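Local coordinates for putative mandelate racemase (Zymomonas mobilis, PDB 2OX4), which binds magnesium and, as a putative dehydratase of the mandelate racemase branch of the enolase superfamily, probably acts as a lyase on a substrate not yet identified, at residues Y129-Q134 / E342-T347; E184-S189 / D221-I226; Y270-F275 / F300-D305; I10-T15 / R22-K27. All blocks are in the same frame, centred on the assembly; numbering follows the deposited sequence.

Contact 1 of 4, residues Y129-Q134 / E342-T347; sequences YASQLQ and EHHQKT
The ring of Tyr129 lies against the stem of Glu342: CA of Glu342 sits 3.9 Å from the ring centroid, a CH-pi contact over one face, and CB and CG follow beneath CZ and OH. With CG anti to the backbone N (chi1 176°) and the rest extended, the Glu342 chain runs straight past the ring to its carboxylate. There OE2 accepts from Ser131 OG at 2.7 Å on its anti lone pair, away from OE1. Lys166 adds a salt bridge to OE2, so both hold this buried oxygen; a water lies between OE2 and Gln132 NE2. Tyr129 OH bonds Gln315 and Lys166. Further along, Gln132 CG comes within 3.4 Å of His344 NE2, approaching the imidazole at a slant, while Gln132 NE2 also reaches Glu215, a magnesium ligand. The backbones pair in parallel, with His343 N to Tyr129 O and Ser131 N to His343 O both at 3.0 Å. Strand 341-344 thus lies beside strand 126-131, joining the last and first strands of the TIM-like barrel; strand 164-167 flanks the latter, and helix 147-159 packs against Ala130 and Leu133.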
loop_
_atom_site.group_PDB
_atom_site.type_symbol
_atom_site.label_atom_id
_atom_site.label_comp_id
_atom_site.label_asym_id
_atom_site.label_seq_id
_atom_site.Cartn_x
_atom_site.Cartn_y
_atom_site.Cartn_z
ATOM N N TYR C 129 29.294 -26.611 0.252
ATOM C CA TYR C 129 29.602 -26.418 -1.160
ATOM C C TYR C 129 31.011 -25.898 -1.406
ATOM O O TYR C 129 31.577 -25.172 -0.581
ATOM C CB TYR C 129 28.532 -25.561 -1.879
ATOM C CG TYR C 129 28.475 -24.062 -1.582
ATOM C CD1 TYR C 129 29.336 -23.155 -2.213
ATOM C CD2 TYR C 129 27.499 -23.546 -0.729
ATOM C CE1 TYR C 129 29.263 -21.782 -1.953
ATOM C CE2 TYR C 129 27.410 -22.181 -0.483
ATOM C CZ TYR C 129 28.272 -21.305 -1.109
ATOM O OH TYR C 129 28.158 -19.959 -0.854
ATOM N N ALA C 130 31.582 -26.304 -2.536
ATOM C CA ALA C 130 32.878 -25.828 -2.971
ATOM C C ALA C 130 32.733 -24.482 -3.677
ATOM O O ALA C 130 32.103 -24.408 -4.734
ATOM C CB ALA C 130 33.499 -26.860 -3.927
ATOM N N SER C 131 33.352 -23.446 -3.110
ATOM C CA SER C 131 33.047 -22.070 -3.471
ATOM C C SER C 131 34.100 -21.389 -4.337
ATOM O O SER C 131 35.294 -21.410 -4.006
ATOM C CB SER C 131 32.827 -21.226 -2.223
ATOM O OG SER C 131 32.342 -19.941 -2.584
ATOM N N GLN C 132 33.612 -20.731 -5.397
ATOM C CA GLN C 132 34.386 -19.845 -6.282
ATOM C C GLN C 132 35.297 -20.662 -7.204
ATOM O O GLN C 132 36.516 -20.476 -7.217
ATOM C CB GLN C 132 35.162 -18.744 -5.515
ATOM C CG GLN C 132 34.345 -17.966 -4.442
ATOM C CD GLN C 132 33.232 -17.080 -5.008
ATOM O OE1 GLN C 132 33.040 -16.988 -6.219
ATOM N NE2 GLN C 132 32.504 -16.401 -4.115
ATOM N N LEU C 133 34.678 -21.569 -7.958
ATOM C CA LEU C 133 35.390 -22.474 -8.876
ATOM C C LEU C 133 36.154 -21.726 -9.957
ATOM O O LEU C 133 37.153 -22.228 -10.475
ATOM C CB LEU C 133 34.420 -23.430 -9.571
ATOM C CG LEU C 133 33.560 -24.437 -8.813
ATOM C CD1 LEU C 133 32.681 -25.167 -9.826
ATOM C CD2 LEU C 133 34.391 -25.409 -7.999
ATOM N N GLN C 134 35.677 -20.531 -10.304
ATOM C CA GLN C 134 36.321 -19.718 -11.337
ATOM C C GLN C 134 37.755 -19.276 -10.984
ATOM O O GLN C 134 38.479 -18.785 -11.853
ATOM C CB GLN C 134 35.429 -18.525 -11.724
ATOM C CG GLN C 134 35.437 -17.370 -10.735
ATOM C CD GLN C 134 34.522 -17.572 -9.531
ATOM O OE1 GLN C 134 33.816 -18.576 -9.421
ATOM N NE2 GLN C 134 34.533 -16.598 -8.617
ATOM N N GLU C 342 29.427 -22.582 3.052
ATOM C CA GLU C 342 30.341 -22.158 2.003
ATOM C C GLU C 342 31.768 -22.513 2.394
ATOM O O GLU C 342 32.274 -22.054 3.432
ATOM C CB GLU C 342 30.264 -20.646 1.816
ATOM C CG GLU C 342 31.264 -20.144 0.793
ATOM C CD GLU C 342 31.151 -18.656 0.515
ATOM O OE1 GLU C 342 30.668 -17.890 1.387
ATOM O OE2 GLU C 342 31.567 -18.255 -0.588
ATOM N N HIS C 343 32.433 -23.304 1.556
ATOM C CA HIS C 343 33.851 -23.566 1.795
ATOM C C HIS C 343 34.695 -22.960 0.684
ATOM O O HIS C 343 34.677 -23.437 -0.455
ATOM C CB HIS C 343 34.131 -25.065 1.976
ATOM C CG HIS C 343 35.533 -25.356 2.416
ATOM N ND1 HIS C 343 36.081 -24.814 3.561
ATOM C CD2 HIS C 343 36.506 -26.116 1.855
ATOM C CE1 HIS C 343 37.329 -25.236 3.691
ATOM N NE2 HIS C 343 37.615 -26.013 2.663
ATOM N N HIS C 344 35.400 -21.879 1.032
ATOM C CA HIS C 344 36.014 -20.996 0.047
ATOM C C HIS C 344 37.340 -21.575 -0.392
ATOM O O HIS C 344 38.085 -22.146 0.422
ATOM C CB HIS C 344 36.216 -19.593 0.622
ATOM C CG HIS C 344 36.353 -18.525 -0.419
ATOM N ND1 HIS C 344 37.452 -18.426 -1.248
ATOM C CD2 HIS C 344 35.538 -17.494 -0.752
ATOM C CE1 HIS C 344 37.307 -17.386 -2.050
ATOM N NE2 HIS C 344 36.154 -16.802 -1.769
ATOM N N GLN C 345 37.624 -21.424 -1.684
ATOM C CA GLN C 345 38.879 -21.896 -2.273
ATOM C C GLN C 345 40.143 -21.301 -1.634
ATOM O O GLN C 345 41.190 -21.955 -1.595
ATOM C CB GLN C 345 38.871 -21.733 -3.804
ATOM C CG GLN C 345 38.922 -20.290 -4.332
ATOM C CD GLN C 345 40.344 -19.739 -4.418
ATOM O OE1 GLN C 345 40.657 -18.714 -3.813
ATOM N NE2 GLN C 345 41.211 -20.427 -5.161
ATOM N N LYS C 346 40.044 -20.073 -1.118
ATOM C CA LYS C 346 41.197 -19.411 -0.499
ATOM C C LYS C 346 41.781 -20.210 0.680
ATOM O O LYS C 346 42.981 -20.165 0.921
ATOM C CB LYS C 346 40.857 -17.968 -0.093
ATOM C CG LYS C 346 40.195 -17.834 1.276
ATOM C CD LYS C 346 39.003 -16.921 1.242
ATOM C CE LYS C 346 39.406 -15.507 1.481
ATOM N NZ LYS C 346 38.532 -14.555 0.728
ATOM N N THR C 347 40.938 -20.976 1.374
ATOM C CA THR C 347 41.370 -21.751 2.548
ATOM C C THR C 347 42.292 -22.901 2.152
ATOM O O THR C 347 42.955 -23.502 3.004
ATOM C CB THR C 347 40.170 -22.335 3.345
ATOM O OG1 THR C 347 39.581 -23.413 2.608
ATOM C CG2 THR C 347 39.114 -21.269 3.606
HETATM O O HOH W 1 32.818 -16.134 -0.907
#

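Contact 2 of 4, residues E184-S189 / D221-I226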
loop_
_atom_site.group_PDB
_atom_site.type_symbol
_atom_site.label_atom_id
_atom_site.label_comp_id
_atom_site.label_asym_id
_atom_site.label_seq_id
_atom_site.Cartn_x
_atom_site.Cartn_y
_atom_site.Cartn_z
ATOM N N GLU C 184 26.576 -4.000 -16.042
ATOM C CA GLU C 184 25.360 -3.244 -15.672
ATOM C C GLU C 184 24.529 -2.892 -16.910
ATOM O O GLU C 184 25.086 -2.615 -17.980
ATOM C CB GLU C 184 25.733 -2.001 -14.848
ATOM C CG GLU C 184 26.540 -2.379 -13.591
ATOM C CD GLU C 184 27.153 -1.209 -12.846
ATOM O OE1 GLU C 184 27.698 -1.438 -11.742
ATOM O OE2 GLU C 184 27.105 -0.068 -13.344
ATOM N N GLY C 185 23.201 -2.955 -16.777
ATOM C CA GLY C 185 22.283 -2.665 -17.889
ATOM C C GLY C 185 22.169 -3.834 -18.860
ATOM O O GLY C 185 22.780 -4.883 -18.644
ATOM N N PRO C 186 21.374 -3.676 -19.925
ATOM C CA PRO C 186 21.183 -4.809 -20.828
ATOM C C PRO C 186 22.509 -5.328 -21.395
ATOM O O PRO C 186 23.391 -4.539 -21.763
ATOM C CB PRO C 186 20.295 -4.235 -21.942
ATOM C CG PRO C 186 19.567 -3.099 -21.284
ATOM C CD PRO C 186 20.573 -2.502 -20.331
ATOM N N LEU C 187 22.639 -6.647 -21.438
ATOM C CA LEU C 187 23.923 -7.287 -21.753
ATOM C C LEU C 187 23.990 -7.696 -23.231
ATOM O O LEU C 187 22.962 -8.026 -23.826
ATOM C CB LEU C 187 24.110 -8.532 -20.872
ATOM C CG LEU C 187 24.304 -8.355 -19.366
ATOM C CD1 LEU C 187 24.485 -9.712 -18.678
ATOM C CD2 LEU C 187 25.476 -7.439 -19.059
ATOM N N PRO C 188 25.212 -7.712 -23.813
ATOM C CA PRO C 188 25.381 -8.293 -25.154
ATOM C C PRO C 188 25.050 -9.780 -25.200
ATOM O O PRO C 188 25.228 -10.499 -24.209
ATOM C CB PRO C 188 26.866 -8.067 -25.458
ATOM C CG PRO C 188 27.316 -7.018 -24.499
ATOM C CD PRO C 188 26.484 -7.199 -23.275
ATOM N N SER C 189 24.572 -10.238 -26.354
ATOM C CA SER C 189 24.287 -11.651 -26.560
ATOM C C SER C 189 25.500 -12.526 -26.227
ATOM O O SER C 189 25.342 -13.572 -25.594
ATOM C CB SER C 189 23.798 -11.902 -27.997
ATOM O OG SER C 189 23.828 -13.283 -28.328
ATOM N N ASP C 221 23.299 -5.537 -12.360
ATOM C CA ASP C 221 22.200 -4.844 -11.692
ATOM C C ASP C 221 20.905 -5.591 -11.972
ATOM O O ASP C 221 20.951 -6.656 -12.562
ATOM C CB ASP C 221 22.138 -3.372 -12.116
ATOM C CG ASP C 221 21.879 -3.169 -13.619
ATOM O OD1 ASP C 221 21.359 -4.078 -14.314
ATOM O OD2 ASP C 221 22.181 -2.054 -14.110
ATOM N N LEU C 222 19.775 -5.031 -11.553
ATOM C CA LEU C 222 18.481 -5.673 -11.755
ATOM C C LEU C 222 18.316 -6.145 -13.196
ATOM O O LEU C 222 17.979 -7.303 -13.446
ATOM C CB LEU C 222 17.345 -4.719 -11.382
ATOM C CG LEU C 222 15.925 -5.215 -11.658
ATOM C CD1 LEU C 222 14.933 -4.563 -10.707
ATOM C CD2 LEU C 222 15.537 -4.955 -13.105
ATOM N N VAL C 223 18.557 -5.241 -14.140
ATOM C CA VAL C 223 18.228 -5.487 -15.549
ATOM C C VAL C 223 19.075 -6.642 -16.116
ATOM O O VAL C 223 18.545 -7.595 -16.719
ATOM C CB VAL C 223 18.419 -4.196 -16.383
ATOM C CG1 VAL C 223 18.142 -4.470 -17.848
ATOM C CG2 VAL C 223 17.484 -3.073 -15.845
ATOM N N SER C 224 20.378 -6.572 -15.903
ATOM C CA SER C 224 21.235 -7.658 -16.378
ATOM C C SER C 224 21.014 -8.960 -15.609
ATOM O O SER C 224 21.094 -10.020 -16.192
ATOM C CB SER C 224 22.704 -7.255 -16.363
ATOM O OG SER C 224 23.106 -6.735 -15.112
ATOM N N ALA C 225 20.723 -8.873 -14.306
ATOM C CA ALA C 225 20.419 -10.069 -13.509
ATOM C C ALA C 225 19.213 -10.836 -14.033
ATOM O O ALA C 225 19.248 -12.057 -14.141
ATOM C CB ALA C 225 20.203 -9.705 -12.047
ATOM N N ILE C 226 18.147 -10.115 -14.373
ATOM C CA ILE C 226 16.924 -10.724 -14.887
ATOM C C ILE C 226 17.215 -11.373 -16.237
ATOM O O ILE C 226 16.791 -12.495 -16.498
ATOM C CB ILE C 226 15.787 -9.676 -15.031
ATOM C CG1 ILE C 226 15.278 -9.221 -13.648
ATOM C CG2 ILE C 226 14.628 -10.198 -15.895
ATOM C CD1 ILE C 226 14.388 -7.967 -13.732
#
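Gly185 N points at the carboxylate of Asp221, which with Ser224 forms the capping box at the start of helix 222-232 in the barrel domain. Its bond to OD2 is 3.0 Å long and comes from above the carboxylate plane, 38° out of it; a second, weak one goes to OD1. Glu184 CB lies against the same OD2. Beside this polar pair, CB of Ser224 faces the loop and meets Gly185 O at 3.3 Å and Leu187 CG at 3.6 Å, with both methyls of Leu187 close by. Pro186 completes this first shell by setting its ring edge, CG and CD, against the CG1 methyl of Val223.

What fixes the carboxylate is the box itself. Asp221 OD1 takes the amide of Ser224 at 3.1 Å, nearly along its C-O axis, and Ser224 OG accepts in return from Asp221 N. Asp221 CG stands between its own N and carbonyl carbon (chi1 62°), which turns the carboxylate back over the first turn of the helix. The helix N-terminus would probably stabilise its negative charge. Ser224 OG also bonds Leu183 O, tying the loop to the cap a second time.

Farther out, Glu184 extends away to form a salt bridge with Lys79 of a third subunit, while Pro186 packs on Phe238 of a second subunit, so the loop is held between the helix start and neighbouring chains. Within the chain, the loop is caught once more where Leu187 N donates to Gln227 OE1, one helical turn beyond Val223.

Contact 3 of 4, residues Y270-F275 / F300-D305; sequences YSRWGF and FKKIAD
Arg272 leans across Lys302. Its CB leaves helix 271-280 alongside helix 296-309, and CG, anti to the carbonyl carbon (chi1 -81°), comes 3.8 Å from Lys302 CB. CD meets the same CB at 3.7 Å. The chain then bends at chi3, laying the guanidinium over the lysine stem: Lys302 CD is 3.6 Å from Arg272 CZ, above the centre of one face, and CH2 of Trp273 lies over the opposite face. NE forms a salt bridge with Glu299. At the tip, NH2 stands 3.8 Å from Lys302 NZ; the two cations are probably balanced by Glu299, paired with the arginine, and Glu71, paired with the lysine. A water bridges Arg272 NH1 and Lys302 NZ, and NH1 also reaches Asp305 O of a fourth subunit. An alanine at Arg272 would remove the plate between Trp273 and Lys302 and is likely to leave Glu299 without its cationic mate and the Asp305 carbonyl of the neighbouring subunit without this donor.

Deeper in, Ile303 is the apolar partner: CG2 lies over one face of the Phe275 ring, 4.0 Å from its centroid, and CD1 packs on the backbone of Ser271. The helix axes are 9.1 Å apart and cross at -30°, as suits neighbouring outer helices of a TIM-like barrel, here covering strand 286-287 and extending to a subunit interface.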
loop_
_atom_site.group_PDB
_atom_site.type_symbol
_atom_site.label_atom_id
_atom_site.label_comp_id
_atom_site.label_asym_id
_atom_site.label_seq_id
_atom_site.Cartn_x
_atom_site.Cartn_y
_atom_site.Cartn_z
ATOM N N TYR C 270 24.217 -5.764 6.818
ATOM C CA TYR C 270 24.770 -5.835 8.178
ATOM C C TYR C 270 23.701 -5.550 9.213
ATOM O O TYR C 270 22.934 -4.594 9.065
ATOM C CB TYR C 270 25.942 -4.855 8.357
ATOM C CG TYR C 270 26.789 -4.747 7.121
ATOM C CD1 TYR C 270 27.614 -5.803 6.732
ATOM C CD2 TYR C 270 26.732 -3.607 6.309
ATOM C CE1 TYR C 270 28.394 -5.711 5.579
ATOM C CE2 TYR C 270 27.506 -3.504 5.154
ATOM C CZ TYR C 270 28.335 -4.566 4.802
ATOM O OH TYR C 270 29.092 -4.475 3.660
ATOM N N SER C 271 23.705 -6.362 10.270
ATOM C CA SER C 271 22.764 -6.264 11.406
ATOM C C SER C 271 21.310 -6.601 11.062
ATOM O O SER C 271 20.934 -6.666 9.890
ATOM C CB SER C 271 22.866 -4.915 12.135
ATOM O OG SER C 271 22.021 -3.926 11.537
ATOM N N ARG C 272 20.514 -6.818 12.109
ATOM C CA ARG C 272 19.045 -6.916 12.016
ATOM C C ARG C 272 18.467 -5.804 11.143
ATOM O O ARG C 272 17.587 -6.060 10.307
ATOM C CB ARG C 272 18.443 -6.769 13.412
ATOM C CG ARG C 272 18.437 -8.018 14.302
ATOM C CD ARG C 272 18.144 -7.588 15.754
ATOM N NE ARG C 272 19.300 -6.923 16.355
ATOM C CZ ARG C 272 19.308 -6.342 17.553
ATOM N NH1 ARG C 272 18.188 -6.288 18.288
ATOM N NH2 ARG C 272 20.440 -5.811 18.013
ATOM N N TRP C 273 18.968 -4.578 11.348
ATOM C CA TRP C 273 18.503 -3.399 10.579
ATOM C C TRP C 273 18.749 -3.506 9.073
ATOM O O TRP C 273 17.928 -3.055 8.274
ATOM C CB TRP C 273 19.152 -2.117 11.111
ATOM C CG TRP C 273 18.658 -1.727 12.494
ATOM C CD1 TRP C 273 17.665 -0.831 12.774
ATOM C CD2 TRP C 273 19.126 -2.219 13.761
ATOM N NE1 TRP C 273 17.480 -0.737 14.133
ATOM C CE2 TRP C 273 18.371 -1.565 14.765
ATOM C CE3 TRP C 273 20.120 -3.136 14.149
ATOM C CZ2 TRP C 273 18.558 -1.812 16.127
ATOM C CZ3 TRP C 273 20.307 -3.384 15.503
ATOM C CH2 TRP C 273 19.536 -2.721 16.480
ATOM N N GLY C 274 19.884 -4.083 8.687
ATOM C CA GLY C 274 20.203 -4.289 7.271
ATOM C C GLY C 274 19.285 -5.309 6.627
ATOM O O GLY C 274 18.796 -5.104 5.506
ATOM N N PHE C 275 19.035 -6.407 7.337
ATOM C CA PHE C 275 18.224 -7.496 6.781
ATOM C C PHE C 275 16.729 -7.220 6.759
ATOM O O PHE C 275 16.004 -7.739 5.904
ATOM C CB PHE C 275 18.562 -8.826 7.443
ATOM C CG PHE C 275 19.866 -9.387 6.963
ATOM C CD1 PHE C 275 19.919 -10.091 5.759
ATOM C CD2 PHE C 275 21.051 -9.166 7.671
ATOM C CE1 PHE C 275 21.129 -10.587 5.274
ATOM C CE2 PHE C 275 22.273 -9.665 7.189
ATOM C CZ PHE C 275 22.302 -10.383 5.992
ATOM N N PHE C 300 24.274 -12.338 14.415
ATOM C CA PHE C 300 23.988 -13.441 13.473
ATOM C C PHE C 300 22.761 -14.221 13.938
ATOM O O PHE C 300 21.861 -14.509 13.150
ATOM C CB PHE C 300 25.167 -14.406 13.405
ATOM C CG PHE C 300 24.991 -15.538 12.420
ATOM C CD1 PHE C 300 25.563 -15.456 11.148
ATOM C CD2 PHE C 300 24.312 -16.709 12.775
ATOM C CE1 PHE C 300 25.445 -16.509 10.239
ATOM C CE2 PHE C 300 24.163 -17.760 11.851
ATOM C CZ PHE C 300 24.736 -17.658 10.593
ATOM N N LYS C 301 22.735 -14.559 15.223
ATOM C CA LYS C 301 21.626 -15.310 15.797
ATOM C C LYS C 301 20.312 -14.552 15.651
ATOM O O LYS C 301 19.299 -15.118 15.239
ATOM C CB LYS C 301 21.893 -15.620 17.271
ATOM C CG LYS C 301 21.087 -16.787 17.817
ATOM C CD LYS C 301 21.776 -17.425 19.012
ATOM C CE LYS C 301 20.777 -17.789 20.098
ATOM N NZ LYS C 301 19.746 -18.744 19.606
ATOM N N LYS C 302 20.333 -13.267 15.992
ATOM C CA LYS C 302 19.142 -12.416 15.859
ATOM C C LYS C 302 18.645 -12.318 14.417
ATOM O O LYS C 302 17.435 -12.348 14.159
ATOM C CB LYS C 302 19.408 -11.019 16.450
ATOM C CG LYS C 302 19.792 -11.062 17.952
ATOM C CD LYS C 302 20.081 -9.676 18.560
ATOM C CE LYS C 302 20.575 -9.834 20.017
ATOM N NZ LYS C 302 20.879 -8.518 20.657
ATOM N N ILE C 303 19.578 -12.219 13.479
ATOM C CA ILE C 303 19.216 -12.169 12.058
ATOM C C ILE C 303 18.607 -13.492 11.614
ATOM O O ILE C 303 17.546 -13.508 10.998
ATOM C CB ILE C 303 20.425 -11.810 11.154
ATOM C CG1 ILE C 303 20.895 -10.381 11.456
ATOM C CG2 ILE C 303 20.045 -11.967 9.670
ATOM C CD1 ILE C 303 22.362 -10.105 11.054
ATOM N N ALA C 304 19.277 -14.597 11.941
ATOM C CA ALA C 304 18.781 -15.918 11.567
ATOM C C ALA C 304 17.398 -16.211 12.185
ATOM O O ALA C 304 16.520 -16.771 11.528
ATOM C CB ALA C 304 19.792 -16.989 11.951
ATOM N N ASP C 305 17.202 -15.812 13.439
ATOM C CA ASP C 305 15.925 -16.041 14.133
ATOM C C ASP C 305 14.776 -15.239 13.526
ATOM O O ASP C 305 13.668 -15.755 13.370
ATOM C CB ASP C 305 16.042 -15.724 15.618
ATOM C CG ASP C 305 17.029 -16.639 16.340
ATOM O OD1 ASP C 305 17.397 -17.716 15.806
ATOM O OD2 ASP C 305 17.453 -16.251 17.450
HETATM O O HOH W 2 19.003 -6.378 21.016
#

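Contact 4 of 4, residues I10-T15 / R22-K27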
loop_
_atom_site.group_PDB
_atom_site.type_symbol
_atom_site.label_atom_id
_atom_site.label_comp_id
_atom_site.label_asym_id
_atom_site.label_seq_id
_atom_site.Cartn_x
_atom_site.Cartn_y
_atom_site.Cartn_z
ATOM N N ILE C 10 45.564 -6.303 17.794
ATOM C CA ILE C 10 44.930 -6.318 16.473
ATOM C C ILE C 10 45.987 -6.588 15.412
ATOM O O ILE C 10 47.010 -5.911 15.373
ATOM C CB ILE C 10 44.189 -4.980 16.172
ATOM C CG1 ILE C 10 43.121 -4.718 17.233
ATOM C CG2 ILE C 10 43.561 -4.999 14.772
ATOM C CD1 ILE C 10 43.016 -3.259 17.601
ATOM N N PHE C 11 45.725 -7.577 14.562
ATOM C CA PHE C 11 46.685 -8.018 13.550
ATOM C C PHE C 11 46.098 -7.757 12.173
ATOM O O PHE C 11 45.169 -8.445 11.757
ATOM C CB PHE C 11 46.942 -9.528 13.687
ATOM C CG PHE C 11 47.417 -9.949 15.050
ATOM C CD1 PHE C 11 46.507 -10.238 16.068
ATOM C CD2 PHE C 11 48.775 -10.087 15.310
ATOM C CE1 PHE C 11 46.938 -10.626 17.326
ATOM C CE2 PHE C 11 49.218 -10.474 16.565
ATOM C CZ PHE C 11 48.305 -10.753 17.577
ATOM N N HIS C 12 46.631 -6.764 11.470
ATOM C CA HIS C 12 46.251 -6.557 10.083
ATOM C C HIS C 12 47.312 -7.279 9.225
ATOM O O HIS C 12 48.415 -6.760 8.994
ATOM C CB HIS C 12 46.139 -5.057 9.760
ATOM C CG HIS C 12 45.606 -4.767 8.388
ATOM N ND1 HIS C 12 45.662 -3.511 7.817
ATOM C CD2 HIS C 12 45.007 -5.570 7.472
ATOM C CE1 HIS C 12 45.125 -3.553 6.610
ATOM N NE2 HIS C 12 44.720 -4.789 6.375
ATOM N N VAL C 13 46.976 -8.499 8.820
ATOM C CA VAL C 13 47.952 -9.443 8.247
ATOM C C VAL C 13 48.476 -8.875 6.933
ATOM O O VAL C 13 47.704 -8.320 6.139
ATOM C CB VAL C 13 47.329 -10.848 8.016
ATOM C CG1 VAL C 13 48.349 -11.797 7.349
ATOM C CG2 VAL C 13 46.861 -11.443 9.334
ATOM N N HIS C 14 49.793 -8.975 6.724
ATOM C CA HIS C 14 50.418 -8.495 5.492
ATOM C C HIS C 14 49.889 -9.221 4.258
ATOM O O HIS C 14 49.402 -10.352 4.358
ATOM C CB HIS C 14 51.942 -8.640 5.582
ATOM C CG HIS C 14 52.574 -7.764 6.620
ATOM N ND1 HIS C 14 53.815 -8.030 7.162
ATOM C CD2 HIS C 14 52.141 -6.624 7.211
ATOM C CE1 HIS C 14 54.116 -7.093 8.045
ATOM N NE2 HIS C 14 53.119 -6.227 8.092
ATOM N N THR C 15 49.986 -8.566 3.102
ATOM C CA THR C 15 49.410 -9.081 1.852
ATOM C C THR C 15 49.661 -10.574 1.667
ATOM O O THR C 15 50.805 -11.028 1.701
ATOM C CB THR C 15 49.945 -8.310 0.638
ATOM O OG1 THR C 15 49.735 -6.915 0.850
ATOM C CG2 THR C 15 49.234 -8.740 -0.648
ATOM N N ARG C 22 44.181 -9.322 2.793
ATOM C CA ARG C 22 44.799 -8.944 4.065
ATOM C C ARG C 22 43.789 -9.098 5.208
ATOM O O ARG C 22 43.088 -8.143 5.545
ATOM C CB ARG C 22 45.305 -7.494 4.021
ATOM C CG ARG C 22 46.507 -7.244 3.115
ATOM C CD ARG C 22 47.156 -5.910 3.422
ATOM N NE ARG C 22 47.678 -5.881 4.789
ATOM C CZ ARG C 22 48.178 -4.806 5.388
ATOM N NH1 ARG C 22 48.228 -3.646 4.737
ATOM N NH2 ARG C 22 48.635 -4.890 6.641
ATOM N N PRO C 23 43.735 -10.293 5.826
ATOM C CA PRO C 23 42.846 -10.540 6.968
ATOM C C PRO C 23 43.107 -9.658 8.187
ATOM O O PRO C 23 44.216 -9.147 8.374
ATOM C CB PRO C 23 43.106 -12.003 7.333
ATOM C CG PRO C 23 43.893 -12.577 6.221
ATOM C CD PRO C 23 44.514 -11.483 5.444
ATOM N N ILE C 24 42.065 -9.474 8.996
ATOM C CA ILE C 24 42.141 -8.632 10.182
ATOM C C ILE C 24 41.648 -9.458 11.367
ATOM O O ILE C 24 40.478 -9.876 11.412
ATOM C CB ILE C 24 41.301 -7.323 10.064
ATOM C CG1 ILE C 24 41.516 -6.626 8.713
ATOM C CG2 ILE C 24 41.668 -6.370 11.214
ATOM C CD1 ILE C 24 40.421 -6.921 7.677
ATOM N N LEU C 25 42.555 -9.698 12.311
ATOM C CA LEU C 25 42.256 -10.525 13.475
ATOM C C LEU C 25 42.426 -9.727 14.757
ATOM O O LEU C 25 43.230 -8.794 14.811
ATOM C CB LEU C 25 43.160 -11.762 13.494
ATOM C CG LEU C 25 42.893 -12.732 12.342
ATOM C CD1 LEU C 25 44.078 -13.633 12.062
ATOM C CD2 LEU C 25 41.659 -13.553 12.628
ATOM N N VAL C 26 41.652 -10.097 15.776
ATOM C CA VAL C 26 41.694 -9.464 17.089
ATOM C C VAL C 26 41.839 -10.523 18.160
ATOM O O VAL C 26 41.136 -11.543 18.141
ATOM C CB VAL C 26 40.454 -8.533 17.369
ATOM C CG1 VAL C 26 39.153 -9.337 17.527
ATOM C CG2 VAL C 26 40.701 -7.669 18.610
ATOM N N LYS C 27 42.768 -10.277 19.081
ATOM C CA LYS C 27 42.957 -11.133 20.244
ATOM C C LYS C 27 42.674 -10.348 21.522
ATOM O O LYS C 27 43.312 -9.317 21.806
ATOM C CB LYS C 27 44.381 -11.736 20.250
ATOM C CG LYS C 27 44.681 -12.636 21.467
ATOM C CD LYS C 27 46.114 -13.211 21.414
ATOM C CE LYS C 27 46.463 -13.958 22.683
ATOM N NZ LYS C 27 47.791 -14.635 22.540
#
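CG1 of Ile10 packs against CG2 of Val26, 4.1 Å away, and CG2 of Ile10 touches that of Ile24; helix 48-62 lies over this face of the sheet. Phe11 and Leu25 occupy the other face. The edge of the Phe11 ring is turned to Leu25 O and to CB of Lys27. Between these residues runs a regular antiparallel pairing: Phe11 and Leu25 form the hydrogen-bonded pair, with Phe11 N to Leu25 O at 2.8 Å and almost straight (176°). Val13 N continues it by donating to Pro23 O, while Val13 CB rests near the proline ring.

Toward the loop that joins the two strands the chemistry turns polar. The guanidinium of Arg22 lies flat on the ring of His12, centres 3.6 Å apart and planes 3° from parallel. Its bend at chi3 (63°) folds the group back onto the strand, where two backbone oxygens hold it: NE donates to Val13 O at 2.8 Å within the guanidinium plane, and NH2 reaches His12 O at 3.0 Å, coming from above that carbonyl's plane. Asp388 accepts a salt bridge from NH2 and also bonds His14 NE2. With a methionine in place of Arg22, the His12 ring would probably lose its flat stacking partner, the carbonyls of His12 and Val13 these donors, and Asp388 its cationic mate. A glycerol, probably from the crystallisation liquor, bonds His12 NE2.

Strands 5-13 and 24-30 are the first two of the N-terminal domain, and their beta hairpin is characteristic of the capping domain of the enolase superfamily.

How the contacts relate
All four contacts are buried. Contact 1 is the innermost, a parallel strand pair closing the barrel beside the magnesium site, and its carboxylate, amide and water network reflects that place. Contacts 2 and 3 belong to the same barrel domain and are nested in the loop that contact 1 closes; contact 2, farthest from the chain's centre, joins a loop to a helix start, contact 3 packs two outer helices, and neighbouring subunits partly cover both. Contact 4 belongs to the N-terminal domain, where antiparallel pairing replaces the parallel pairing of contact 1. A carboxylate caps a helix in contact 2, arginine meets lysine in contact 3, and arginine stacks on histidine in contact 4.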